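Local atomic coordinates of 2,3-dihydroxybenzoate-AMP ligase (Bacillus subtilis, PDB entry 1MDB), a protein that belongs to the ANL group of AMP-binding enzymes, with a large N-terminal part and a smaller C-terminal domain, and holds adenosine monophosphate and 2,3-dihydroxy-benzoic acid. Residues E14-N19 with R384-I389; I42-T45 with H50-Y53; V79-N84 with F135-L140; V285-A290 with A315-A320; R471-I476 with E527-K532. One frame throughout, in Å; residues are numbered along the deposited sequence.

Contact 1. Residues E14-N19 with R384-I389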
# COMPACT_ATOMS: atom_id res chain seq x y z
N GLU A 14 10.56 -21.05 -15.36
CA GLU A 14 11.14 -22.33 -14.97
C GLU A 14 12.17 -22.14 -13.87
O GLU A 14 12.15 -22.84 -12.86
CB GLU A 14 11.80 -23.02 -16.17
CG GLU A 14 10.83 -23.57 -17.18
CD GLU A 14 11.22 -24.96 -17.64
OE1 GLU A 14 12.37 -25.15 -18.08
OE2 GLU A 14 10.36 -25.88 -17.56
N THR A 15 13.08 -21.20 -14.08
CA THR A 15 14.11 -20.91 -13.09
C THR A 15 13.46 -20.73 -11.72
O THR A 15 13.87 -21.35 -10.74
CB THR A 15 14.89 -19.61 -13.45
OG1 THR A 15 15.40 -19.70 -14.79
CG2 THR A 15 16.06 -19.40 -12.49
N TYR A 16 12.43 -19.89 -11.67
CA TYR A 16 11.70 -19.59 -10.43
C TYR A 16 11.00 -20.79 -9.81
O TYR A 16 11.00 -20.95 -8.59
CB TYR A 16 10.68 -18.48 -10.69
CG TYR A 16 11.30 -17.14 -11.01
CD1 TYR A 16 10.61 -16.19 -11.76
CD2 TYR A 16 12.58 -16.82 -10.56
CE1 TYR A 16 11.17 -14.95 -12.05
CE2 TYR A 16 13.15 -15.58 -10.84
CZ TYR A 16 12.45 -14.65 -11.59
OH TYR A 16 13.01 -13.43 -11.88
N ARG A 17 10.40 -21.63 -10.65
CA ARG A 17 9.70 -22.81 -10.15
C ARG A 17 10.71 -23.87 -9.74
O ARG A 17 10.40 -24.76 -8.94
CB ARG A 17 8.76 -23.37 -11.22
CG ARG A 17 7.78 -22.34 -11.77
CD ARG A 17 6.72 -22.96 -12.67
NE ARG A 17 5.96 -21.92 -13.37
CZ ARG A 17 4.79 -22.12 -13.97
NH1 ARG A 17 4.22 -23.33 -13.96
NH2 ARG A 17 4.18 -21.12 -14.58
N LYS A 18 11.92 -23.78 -10.29
CA LYS A 18 12.99 -24.72 -9.98
C LYS A 18 13.70 -24.37 -8.68
O LYS A 18 13.98 -25.26 -7.87
CB LYS A 18 13.99 -24.75 -11.14
CG LYS A 18 13.44 -25.37 -12.42
CD LYS A 18 14.29 -25.03 -13.63
CE LYS A 18 13.61 -25.46 -14.92
NZ LYS A 18 14.25 -24.88 -16.14
N ASN A 19 13.98 -23.10 -8.46
CA ASN A 19 14.66 -22.69 -7.23
C ASN A 19 13.68 -22.60 -6.07
O ASN A 19 14.04 -22.19 -4.96
CB ASN A 19 15.38 -21.35 -7.42
CG ASN A 19 14.44 -20.24 -7.85
OD1 ASN A 19 13.37 -20.06 -7.27
ND2 ASN A 19 14.85 -19.49 -8.86
N ARG A 384 13.36 -5.78 -11.46
CA ARG A 384 12.90 -6.99 -12.13
C ARG A 384 13.07 -8.19 -11.20
O ARG A 384 14.09 -8.33 -10.53
CB ARG A 384 13.71 -7.17 -13.41
CG ARG A 384 13.44 -8.39 -14.25
CD ARG A 384 13.87 -8.10 -15.69
NE ARG A 384 14.46 -9.25 -16.38
CZ ARG A 384 15.76 -9.55 -16.41
NH1 ARG A 384 16.64 -8.78 -15.77
NH2 ARG A 384 16.18 -10.60 -17.09
N GLY A 385 12.06 -9.07 -11.15
CA GLY A 385 12.16 -10.21 -10.26
C GLY A 385 11.00 -11.19 -10.26
O GLY A 385 10.08 -11.09 -11.08
N PRO A 386 11.02 -12.16 -9.32
CA PRO A 386 10.03 -13.24 -9.11
C PRO A 386 8.61 -12.79 -8.78
O PRO A 386 7.65 -13.51 -9.07
CB PRO A 386 10.63 -14.04 -7.94
CG PRO A 386 12.07 -13.72 -7.98
CD PRO A 386 12.09 -12.26 -8.32
N TYR A 387 8.48 -11.62 -8.16
CA TYR A 387 7.17 -11.12 -7.79
C TYR A 387 6.90 -9.70 -8.28
O TYR A 387 6.13 -8.95 -7.67
CB TYR A 387 7.00 -11.21 -6.26
CG TYR A 387 7.99 -10.36 -5.50
CD1 TYR A 387 7.64 -9.09 -5.07
CD2 TYR A 387 9.29 -10.81 -5.26
CE1 TYR A 387 8.56 -8.27 -4.42
CE2 TYR A 387 10.23 -9.99 -4.62
CZ TYR A 387 9.85 -8.73 -4.20
OH TYR A 387 10.75 -7.90 -3.58
N THR A 388 7.55 -9.34 -9.38
CA THR A 388 7.38 -8.04 -10.02
C THR A 388 6.75 -8.34 -11.37
O THR A 388 7.30 -9.11 -12.16
CB THR A 388 8.73 -7.32 -10.22
OG1 THR A 388 9.30 -7.00 -8.94
CG2 THR A 388 8.55 -6.04 -11.03
N ILE A 389 5.59 -7.75 -11.63
CA ILE A 389 4.87 -7.98 -12.88
C ILE A 389 5.69 -7.60 -14.11
O ILE A 389 6.66 -6.86 -14.01
CB ILE A 389 3.54 -7.17 -12.94
CG1 ILE A 389 3.85 -5.68 -13.06
CG2 ILE A 389 2.71 -7.45 -11.68
CD1 ILE A 389 2.62 -4.79 -13.09
O HOH W 1 11.38 -11.55 -13.75
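Y16 of helix 10-18 meets G385 and P386 with its ring and hydroxyl. E14 lies two residues before it. E14 OE1 forms a salt bridge with K18 NZ (2.7 Å), which comes from above the carboxylate plane. Y16 is the residue that crosses. Its CG sits beside the backbone N (chi1 -67°), and the ring leaves the helix toward the loop after strand 379-384. That loop makes a type I beta turn from G385 to T388. P386, its second residue, lies over one face of the phenol ring. P386 CA is 3.9 Å from the centroid of the Y16 ring, a CH-pi contact, and P386 CG is 3.6 Å from Y16 CE2. The tyrosine and proline side chains cross at about a right angle. Y16 OH ends beside the turn backbone, 3.4 Å from G385 C. A water lies in the ring plane at 3.1 Å from Y16 OH and gives a weak bond to G385 O. That carbonyl also accepts from W8 NE1, and P386 O accepts from W22 NE1. After K18 the helix stops. N19 turns its OD1 to C21 N.

Contact 2. Residues I42-T45 with H50-Y53; sequences IAIT and HWSY
A43 and I44 both face W51, which makes a classic beta bulge in the hairpin of strands 42-46 and 49-52. W51 O takes two donors: A43 N at 2.7 Å and I44 N at 3.2 Å. The I44 N-H comes in the carbonyl plane, and that of A43 is tilted 16° from it. W51 N returns a bond to I44 O (2.9 Å). Beyond the bulge the register has slipped by one, so I42 pairs with S52. The bulge leaves A43 CB pointing toward the second strand. A43 CB sits over one face of the Y53 ring, 3.6 Å from the centroid, as a CH-pi contact. Y53 OH is held by G251 O. I44 and W51 lie side by side on the sheet face turned to helix 86-98, with I44 CD1 4.1 Å from W51 CE3. T45 and H50 also run side by side, pointing the same way. With T45 OG1 beside its backbone N (chi1 -68°), the hydroxyl lies at the edge of the imidazole, in its plane. T45 OG1 and H50 ND1 are hydrogen-bonded at 3.0 Å. R252 NH1 also bonds T45 OG1, so two partners hold this hydroxyl.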
# COMPACT_ATOMS: atom_id res chain seq x y z
N ILE A 42 -6.96 -18.23 16.64
CA ILE A 42 -7.70 -17.06 16.20
C ILE A 42 -6.87 -16.42 15.08
O ILE A 42 -5.69 -16.11 15.26
CB ILE A 42 -7.88 -16.08 17.36
CG1 ILE A 42 -8.61 -16.80 18.50
CG2 ILE A 42 -8.66 -14.86 16.91
CD1 ILE A 42 -9.98 -17.39 18.10
N ALA A 43 -7.49 -16.26 13.91
CA ALA A 43 -6.81 -15.67 12.76
C ALA A 43 -7.14 -14.20 12.62
O ALA A 43 -6.28 -13.39 12.24
CB ALA A 43 -7.22 -16.40 11.48
N ILE A 44 -8.38 -13.86 12.94
CA ILE A 44 -8.84 -12.49 12.82
C ILE A 44 -9.62 -12.01 14.04
O ILE A 44 -10.48 -12.73 14.56
CB ILE A 44 -9.76 -12.35 11.60
CG1 ILE A 44 -9.02 -12.82 10.35
CG2 ILE A 44 -10.26 -10.93 11.48
CD1 ILE A 44 -9.95 -13.12 9.19
N THR A 45 -9.33 -10.79 14.47
CA THR A 45 -10.02 -10.19 15.59
C THR A 45 -10.58 -8.85 15.16
O THR A 45 -9.89 -8.06 14.52
CB THR A 45 -9.07 -9.97 16.77
OG1 THR A 45 -8.67 -11.23 17.30
CG2 THR A 45 -9.74 -9.14 17.85
N HIS A 50 -14.16 -12.83 16.88
CA HIS A 50 -12.94 -13.54 16.53
C HIS A 50 -13.28 -14.63 15.51
O HIS A 50 -14.41 -15.13 15.49
CB HIS A 50 -12.33 -14.19 17.77
CG HIS A 50 -12.06 -13.24 18.90
ND1 HIS A 50 -10.99 -12.38 18.91
CD2 HIS A 50 -12.74 -13.01 20.05
CE1 HIS A 50 -11.01 -11.66 20.02
NE2 HIS A 50 -12.06 -12.03 20.73
N TRP A 51 -12.32 -14.99 14.67
CA TRP A 51 -12.51 -16.04 13.67
C TRP A 51 -11.29 -16.95 13.67
O TRP A 51 -10.16 -16.49 13.48
CB TRP A 51 -12.66 -15.45 12.25
CG TRP A 51 -14.05 -15.06 11.86
CD1 TRP A 51 -15.15 -15.01 12.67
CD2 TRP A 51 -14.48 -14.59 10.57
NE1 TRP A 51 -16.23 -14.55 11.97
CE2 TRP A 51 -15.85 -14.28 10.68
CE3 TRP A 51 -13.84 -14.41 9.34
CZ2 TRP A 51 -16.60 -13.80 9.60
CZ3 TRP A 51 -14.58 -13.92 8.26
CH2 TRP A 51 -15.95 -13.62 8.40
N SER A 52 -11.51 -18.24 13.89
CA SER A 52 -10.43 -19.20 13.90
C SER A 52 -10.07 -19.49 12.45
O SER A 52 -10.84 -19.18 11.55
CB SER A 52 -10.88 -20.49 14.56
OG SER A 52 -11.99 -21.03 13.87
N TYR A 53 -8.92 -20.11 12.24
CA TYR A 53 -8.48 -20.46 10.90
C TYR A 53 -9.45 -21.44 10.25
O TYR A 53 -9.73 -21.34 9.05
CB TYR A 53 -7.08 -21.07 10.93
CG TYR A 53 -5.95 -20.05 10.97
CD1 TYR A 53 -5.59 -19.42 12.16
CD2 TYR A 53 -5.24 -19.72 9.81
CE1 TYR A 53 -4.55 -18.48 12.19
CE2 TYR A 53 -4.20 -18.77 9.83
CZ TYR A 53 -3.87 -18.16 11.02
OH TYR A 53 -2.87 -17.21 11.05

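Contact 3. Residues V79-N84 with F135-L140; sequences VVQLPN and FDYRSL
Q81 reaches across from the end of strand 77-80 to Y137 and L140. These two lie in the first turn of helix 137-147. The helix follows the short strand 135-136, which belongs to the same mixed sheet as strand 77-80. The glutamine is fully stretched. CG is anti to the backbone N (chi1 177°) and the chain stays extended beyond it, so the amide stands well out from the strand. There it crosses Y137 at about a right angle. The amide and ring planes are 78° apart, and the amide meets the ring at its edge. Q81 CD and NE2 are each 3.9 Å from Y137 CE2.

Three bonds from outside fix the rotation of this buried amide. Q81 OE1 is bonded to Y126 OH, and NE2 gives to both L106 O and H109 O. The Y137 ring is fixed in turn: its OH is bonded to P107 O, and F135 CD2 lies over the centre of one face, 3.4 Å above the plane. D136 is the N-cap of the helix. S139 OG bonds back to D136 O (2.7 Å), and R138 NH1 makes a salt bridge with D136 OD2. L140 has CG anti to its backbone N (chi1 170°). Its CD2 methyl touches the amide oxygen, with L140 CD2 3.5 Å from Q81 OE1.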
# COMPACT_ATOMS: atom_id res chain seq x y z
N VAL A 79 -15.04 -6.59 -8.22
CA VAL A 79 -14.56 -5.41 -7.52
C VAL A 79 -14.95 -5.51 -6.06
O VAL A 79 -16.14 -5.56 -5.73
CB VAL A 79 -15.14 -4.11 -8.12
CG1 VAL A 79 -14.51 -2.89 -7.45
CG2 VAL A 79 -14.87 -4.07 -9.62
N VAL A 80 -13.95 -5.57 -5.20
CA VAL A 80 -14.15 -5.66 -3.75
C VAL A 80 -13.75 -4.32 -3.13
O VAL A 80 -12.62 -3.85 -3.29
CB VAL A 80 -13.29 -6.80 -3.12
CG1 VAL A 80 -13.64 -6.98 -1.64
CG2 VAL A 80 -13.51 -8.11 -3.87
N GLN A 81 -14.68 -3.68 -2.44
CA GLN A 81 -14.40 -2.40 -1.79
C GLN A 81 -14.91 -2.44 -0.35
O GLN A 81 -15.91 -1.81 -0.01
CB GLN A 81 -15.06 -1.25 -2.56
CG GLN A 81 -14.88 0.13 -1.91
CD GLN A 81 -15.58 1.24 -2.68
OE1 GLN A 81 -16.66 1.03 -3.23
NE2 GLN A 81 -14.98 2.43 -2.69
N LEU A 82 -14.20 -3.18 0.49
CA LEU A 82 -14.58 -3.34 1.90
C LEU A 82 -13.61 -2.67 2.86
O LEU A 82 -12.43 -2.53 2.56
CB LEU A 82 -14.67 -4.83 2.25
CG LEU A 82 -15.76 -5.63 1.53
CD1 LEU A 82 -15.62 -7.10 1.86
CD2 LEU A 82 -17.13 -5.08 1.92
N PRO A 83 -14.10 -2.26 4.03
CA PRO A 83 -13.24 -1.61 5.02
C PRO A 83 -12.46 -2.71 5.72
O PRO A 83 -12.39 -3.84 5.23
CB PRO A 83 -14.22 -0.94 5.98
CG PRO A 83 -15.64 -1.21 5.38
CD PRO A 83 -15.46 -2.45 4.56
N ASN A 84 -11.89 -2.39 6.87
CA ASN A 84 -11.14 -3.39 7.60
C ASN A 84 -12.12 -4.21 8.46
O ASN A 84 -12.25 -3.97 9.66
CB ASN A 84 -10.10 -2.71 8.49
CG ASN A 84 -8.92 -2.16 7.70
OD1 ASN A 84 -8.97 -2.05 6.47
ND2 ASN A 84 -7.85 -1.79 8.41
N PHE A 135 -20.10 6.87 5.57
CA PHE A 135 -20.49 6.84 4.16
C PHE A 135 -21.34 5.62 3.84
O PHE A 135 -20.99 4.49 4.18
CB PHE A 135 -19.26 6.85 3.25
CG PHE A 135 -19.59 6.95 1.79
CD1 PHE A 135 -20.06 8.14 1.24
CD2 PHE A 135 -19.46 5.84 0.96
CE1 PHE A 135 -20.39 8.22 -0.11
CE2 PHE A 135 -19.79 5.90 -0.39
CZ PHE A 135 -20.26 7.09 -0.92
N ASP A 136 -22.48 5.85 3.19
CA ASP A 136 -23.39 4.77 2.81
C ASP A 136 -22.98 4.30 1.41
O ASP A 136 -23.20 5.00 0.42
CB ASP A 136 -24.83 5.29 2.79
CG ASP A 136 -25.84 4.20 2.48
OD1 ASP A 136 -25.60 3.44 1.51
OD2 ASP A 136 -26.86 4.11 3.19
N TYR A 137 -22.39 3.11 1.33
CA TYR A 137 -21.93 2.60 0.04
C TYR A 137 -23.01 2.10 -0.91
O TYR A 137 -22.73 1.88 -2.09
CB TYR A 137 -20.85 1.53 0.25
CG TYR A 137 -19.55 2.08 0.82
CD1 TYR A 137 -19.45 2.46 2.16
CD2 TYR A 137 -18.44 2.27 -0.00
CE1 TYR A 137 -18.26 3.01 2.68
CE2 TYR A 137 -17.26 2.82 0.49
CZ TYR A 137 -17.18 3.19 1.83
OH TYR A 137 -16.02 3.76 2.32
N ARG A 138 -24.24 1.93 -0.42
CA ARG A 138 -25.31 1.49 -1.32
C ARG A 138 -25.67 2.64 -2.24
O ARG A 138 -26.09 2.43 -3.37
CB ARG A 138 -26.56 1.08 -0.56
CG ARG A 138 -26.33 0.19 0.63
CD ARG A 138 -26.75 0.98 1.83
NE ARG A 138 -26.89 0.16 3.02
CZ ARG A 138 -27.44 0.60 4.14
NH1 ARG A 138 -27.89 1.84 4.22
NH2 ARG A 138 -27.57 -0.23 5.17
N SER A 139 -25.52 3.87 -1.75
CA SER A 139 -25.83 5.03 -2.57
C SER A 139 -24.76 5.10 -3.66
O SER A 139 -25.03 5.50 -4.78
CB SER A 139 -25.84 6.32 -1.73
OG SER A 139 -24.56 6.61 -1.20
N LEU A 140 -23.54 4.69 -3.31
CA LEU A 140 -22.46 4.67 -4.30
C LEU A 140 -22.83 3.57 -5.31
O LEU A 140 -22.71 3.75 -6.52
CB LEU A 140 -21.12 4.35 -3.63
CG LEU A 140 -19.93 4.06 -4.56
CD1 LEU A 140 -19.76 5.20 -5.54
CD2 LEU A 140 -18.64 3.85 -3.73

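Contact 4. Residues V285-A290 with A315-A320; sequences VWMDAA and ARRVKA
M287 of helix 280-292 meets R317 and V318 with the end of its side chain. Its CB leaves the helix toward 315-320. CG lies beside the backbone N (chi1 -64°) and carries the chain outward. M287 SD lies over one face of the R317 guanidinium, 4.2 Å above the plane and offset toward the rim. M287 SD is also 4.2 Å from R317 CB. At SD the chain bends (chi3 98°), and CE turns into the backbone of the turn that runs from A315 to V318. M287 CE is 3.3 Å from R317 CB and 3.4 Å from R317 C, so the methyl is tightly packed. M287 CE is also 3.4 Å from V318 N, whose own hydrogen bond goes to A315 O. The last neighbour is V318 CG2, at 4.3 Å from M287 CE.

R317 approaches M287 obliquely. Its chain is bent at chi3 (58°), which helps place the guanidinium above the sulfur.

Helix 280-292 follows strand 275-278, and helix 318-321 comes between strands 302-306 and 325-331. These are neighbouring parallel strands of the nine-stranded sheet, so the contact joins two alpha connections of its parallel part. M287 further touches F322 and V321. On other sides of helix 280-292, W286 packs on helix 261-271, while V285 and D288 touch H456 of strand 455-465, and D288 forms a salt bridge with R479.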
# COMPACT_ATOMS: atom_id res chain seq x y z
N VAL A 285 1.27 11.73 13.31
CA VAL A 285 0.13 11.82 14.22
C VAL A 285 0.29 10.85 15.38
O VAL A 285 -0.02 11.18 16.53
CB VAL A 285 -1.21 11.52 13.49
CG1 VAL A 285 -2.37 11.54 14.48
CG2 VAL A 285 -1.45 12.55 12.39
N TRP A 286 0.79 9.65 15.10
CA TRP A 286 0.98 8.65 16.14
C TRP A 286 2.03 9.07 17.15
O TRP A 286 1.86 8.85 18.36
CB TRP A 286 1.36 7.30 15.52
CG TRP A 286 0.17 6.50 15.06
CD1 TRP A 286 -0.93 6.96 14.40
CD2 TRP A 286 -0.04 5.09 15.25
NE1 TRP A 286 -1.81 5.93 14.15
CE2 TRP A 286 -1.28 4.77 14.67
CE3 TRP A 286 0.71 4.07 15.84
CZ2 TRP A 286 -1.80 3.47 14.67
CZ3 TRP A 286 0.20 2.77 15.84
CH2 TRP A 286 -1.04 2.49 15.26
N MET A 287 3.11 9.69 16.67
CA MET A 287 4.17 10.14 17.55
C MET A 287 3.67 11.25 18.46
O MET A 287 3.97 11.26 19.65
CB MET A 287 5.40 10.59 16.75
CG MET A 287 6.04 9.46 15.97
SD MET A 287 7.74 9.79 15.44
CE MET A 287 8.63 8.95 16.71
N ASP A 288 2.88 12.19 17.93
CA ASP A 288 2.34 13.26 18.78
C ASP A 288 1.45 12.62 19.83
O ASP A 288 1.57 12.90 21.03
CB ASP A 288 1.49 14.25 17.99
CG ASP A 288 2.31 15.18 17.12
OD1 ASP A 288 1.71 16.11 16.54
OD2 ASP A 288 3.54 14.99 17.02
N ALA A 289 0.54 11.77 19.37
CA ALA A 289 -0.40 11.11 20.26
C ALA A 289 0.30 10.28 21.34
O ALA A 289 -0.08 10.34 22.50
CB ALA A 289 -1.34 10.23 19.45
N ALA A 290 1.32 9.53 20.95
CA ALA A 290 2.03 8.68 21.91
C ALA A 290 2.63 9.47 23.07
O ALA A 290 2.98 8.89 24.10
CB ALA A 290 3.12 7.89 21.20
N ALA A 315 12.16 9.48 11.76
CA ALA A 315 12.49 8.08 11.97
C ALA A 315 13.30 7.84 13.25
O ALA A 315 12.97 6.96 14.04
CB ALA A 315 13.25 7.56 10.76
N ARG A 316 14.35 8.63 13.45
CA ARG A 316 15.23 8.52 14.61
C ARG A 316 14.49 8.56 15.95
O ARG A 316 15.01 8.10 16.96
CB ARG A 316 16.26 9.66 14.61
CG ARG A 316 15.61 11.02 14.71
CD ARG A 316 16.51 12.09 15.28
NE ARG A 316 15.70 13.18 15.83
CZ ARG A 316 16.17 14.18 16.57
NH1 ARG A 316 17.46 14.26 16.86
NH2 ARG A 316 15.33 15.09 17.04
N ARG A 317 13.28 9.11 15.96
CA ARG A 317 12.51 9.22 17.19
C ARG A 317 11.72 7.98 17.59
O ARG A 317 11.34 7.82 18.75
CB ARG A 317 11.54 10.40 17.08
CG ARG A 317 12.19 11.75 16.89
CD ARG A 317 11.12 12.79 16.61
NE ARG A 317 10.15 12.85 17.69
CZ ARG A 317 8.92 13.35 17.57
NH1 ARG A 317 8.51 13.83 16.41
NH2 ARG A 317 8.11 13.36 18.62
N VAL A 318 11.47 7.09 16.63
CA VAL A 318 10.70 5.88 16.89
C VAL A 318 11.13 5.11 18.13
O VAL A 318 10.31 4.77 18.98
CB VAL A 318 10.74 4.94 15.67
CG1 VAL A 318 10.01 3.63 15.98
CG2 VAL A 318 10.08 5.62 14.47
N LYS A 319 12.43 4.83 18.24
CA LYS A 319 12.98 4.08 19.37
C LYS A 319 12.60 4.64 20.73
O LYS A 319 12.30 3.88 21.65
CB LYS A 319 14.50 4.01 19.26
CG LYS A 319 15.16 3.26 20.40
CD LYS A 319 16.67 3.25 20.23
CE LYS A 319 17.08 2.54 18.94
NZ LYS A 319 18.55 2.59 18.71
N ALA A 320 12.63 5.97 20.87
CA ALA A 320 12.32 6.62 22.13
C ALA A 320 10.83 6.84 22.39
O ALA A 320 10.39 6.74 23.54
CB ALA A 320 13.05 7.96 22.21

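Contact 5. Residues R471-I476 with E527-K532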
# COMPACT_ATOMS: atom_id res chain seq x y z
N ARG A 471 8.96 27.44 -9.25
CA ARG A 471 9.44 27.94 -7.97
C ARG A 471 9.02 26.87 -7.00
O ARG A 471 8.39 25.89 -7.39
CB ARG A 471 8.81 29.28 -7.59
CG ARG A 471 9.66 30.47 -8.00
CD ARG A 471 9.09 31.77 -7.47
NE ARG A 471 9.75 32.91 -8.10
CZ ARG A 471 10.78 33.57 -7.58
NH1 ARG A 471 11.29 33.20 -6.41
NH2 ARG A 471 11.31 34.59 -8.24
N SER A 472 9.35 27.04 -5.73
CA SER A 472 9.00 26.03 -4.74
C SER A 472 8.09 26.54 -3.64
O SER A 472 8.28 27.65 -3.13
CB SER A 472 10.28 25.48 -4.11
OG SER A 472 10.86 26.46 -3.27
N CYS A 473 7.12 25.72 -3.28
CA CYS A 473 6.16 26.05 -2.22
C CYS A 473 6.11 24.90 -1.23
O CYS A 473 5.97 23.74 -1.63
CB CYS A 473 4.76 26.24 -2.81
SG CYS A 473 3.49 26.68 -1.59
N VAL A 474 6.25 25.20 0.06
CA VAL A 474 6.18 24.15 1.07
C VAL A 474 4.93 24.30 1.92
O VAL A 474 4.68 25.37 2.49
CB VAL A 474 7.41 24.14 2.02
CG1 VAL A 474 7.53 25.45 2.79
CG2 VAL A 474 7.28 22.99 3.00
N PHE A 475 4.12 23.25 1.99
CA PHE A 475 2.92 23.31 2.82
C PHE A 475 3.34 22.82 4.20
O PHE A 475 3.92 21.75 4.34
CB PHE A 475 1.81 22.44 2.24
CG PHE A 475 1.19 23.01 1.00
CD1 PHE A 475 1.86 22.97 -0.22
CD2 PHE A 475 -0.07 23.61 1.05
CE1 PHE A 475 1.29 23.52 -1.37
CE2 PHE A 475 -0.65 24.17 -0.09
CZ PHE A 475 0.03 24.12 -1.30
N ILE A 476 3.06 23.61 5.22
CA ILE A 476 3.42 23.26 6.58
C ILE A 476 2.17 23.08 7.45
O ILE A 476 1.22 23.85 7.36
CB ILE A 476 4.27 24.38 7.23
CG1 ILE A 476 5.57 24.59 6.44
CG2 ILE A 476 4.54 24.05 8.68
CD1 ILE A 476 6.54 23.41 6.51
N GLU A 527 -1.85 21.25 -7.44
CA GLU A 527 -3.08 21.84 -7.96
C GLU A 527 -3.54 22.99 -7.08
O GLU A 527 -3.96 24.03 -7.57
CB GLU A 527 -4.20 20.79 -8.02
CG GLU A 527 -4.03 19.74 -9.11
CD GLU A 527 -5.13 18.68 -9.08
OE1 GLU A 527 -6.30 19.03 -8.80
OE2 GLU A 527 -4.82 17.50 -9.36
N ALA A 528 -3.45 22.79 -5.77
CA ALA A 528 -3.88 23.80 -4.82
C ALA A 528 -3.02 25.06 -4.88
O ALA A 528 -3.54 26.16 -4.80
CB ALA A 528 -3.88 23.22 -3.40
N ILE A 529 -1.70 24.91 -5.02
CA ILE A 529 -0.86 26.11 -5.10
C ILE A 529 -1.04 26.74 -6.48
O ILE A 529 -1.07 27.96 -6.63
CB ILE A 529 0.66 25.80 -4.85
CG1 ILE A 529 1.47 27.09 -4.89
CG2 ILE A 529 1.20 24.84 -5.89
CD1 ILE A 529 1.13 28.07 -3.79
N SER A 530 -1.19 25.90 -7.50
CA SER A 530 -1.36 26.39 -8.86
C SER A 530 -2.65 27.20 -8.97
O SER A 530 -2.70 28.21 -9.67
CB SER A 530 -1.39 25.21 -9.83
OG SER A 530 -1.34 25.67 -11.17
N GLU A 531 -3.69 26.74 -8.26
CA GLU A 531 -4.99 27.41 -8.26
C GLU A 531 -4.91 28.75 -7.54
O GLU A 531 -5.51 29.73 -7.98
CB GLU A 531 -6.04 26.53 -7.58
CG GLU A 531 -6.47 25.31 -8.39
CD GLU A 531 -7.15 24.25 -7.53
OE1 GLU A 531 -8.01 24.61 -6.70
OE2 GLU A 531 -6.82 23.05 -7.70
N LYS A 532 -4.19 28.79 -6.42
CA LYS A 532 -4.06 30.04 -5.68
C LYS A 532 -3.37 31.08 -6.55
O LYS A 532 -3.81 32.22 -6.63
CB LYS A 532 -3.27 29.83 -4.39
CG LYS A 532 -4.00 29.01 -3.34
CD LYS A 532 -3.23 28.98 -2.03
CE LYS A 532 -4.00 28.21 -0.97
NZ LYS A 532 -3.23 28.08 0.31
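C473 and F475 point the same way from strand 469-478 and take up I529 of helix 522-534 from two directions. They are two residues apart on the strand, so both face the helix. C473 meets the long branch of the isoleucine. C473 SG is anti to the backbone N (chi1 -179°) and lies 3.5 Å from I529 CD1 and 3.9 Å from I529 CG1. C473 CB is 4.0 Å from I529 CG1. Sulfur and methylene therefore both lie along the CG1-CD1 branch.

F475 comes at the root of the isoleucine. Its ring meets I529 at the edge, near the ring plane, with F475 CZ 4.0 Å from I529 CB. F475 CZ is also 4.2 Å from I529 N, so the far end of the ring lies close to the helix backbone. The two side chains meet at a slant.

The isoleucine torsion accounts for the first of these contacts. I529 CG1 is anti to its backbone N (chi1 -178°), and this puts the CD1 end at C473. F475 CZ meets CB, whose place is set by the helix backbone. M463 of strand 455-465 also touches I529, and F475 packs on V509 and F512. All three residues that touch are buried. At the border of the contact, K532 NZ makes a salt bridge with E507 of the neighbouring strand 505-508.

V474 and I476 point to the other side of the sheet, where they touch L449 of helix 442-449. The three-stranded sheet thus has a helix against each face, the layered alpha/beta build of the small C-terminal domain in this family.

Overall arrangement
Contact 1 spans most of the large N-terminal part, and contacts 2, 3 and 4 follow between its segments. Contact 5 comes last. Contacts 2 and 3 have nearest atoms about 7 Å apart but belong to different sheets: the edge hairpin of the nine-stranded one and the six-stranded one around strand 77-80. Helix 86-98 touches side chains of both. Contacts 1 to 4 tie the large part together; contact 5 is internal to the C-terminal domain. Contact 4 packs helix 280-292, which also touches that domain through H456 and R479, and lies about 11 Å from contact 5 by nearest atoms. Contacts 1 and 5 lie on opposite sides of the chain's centre, with centres 43 Å apart.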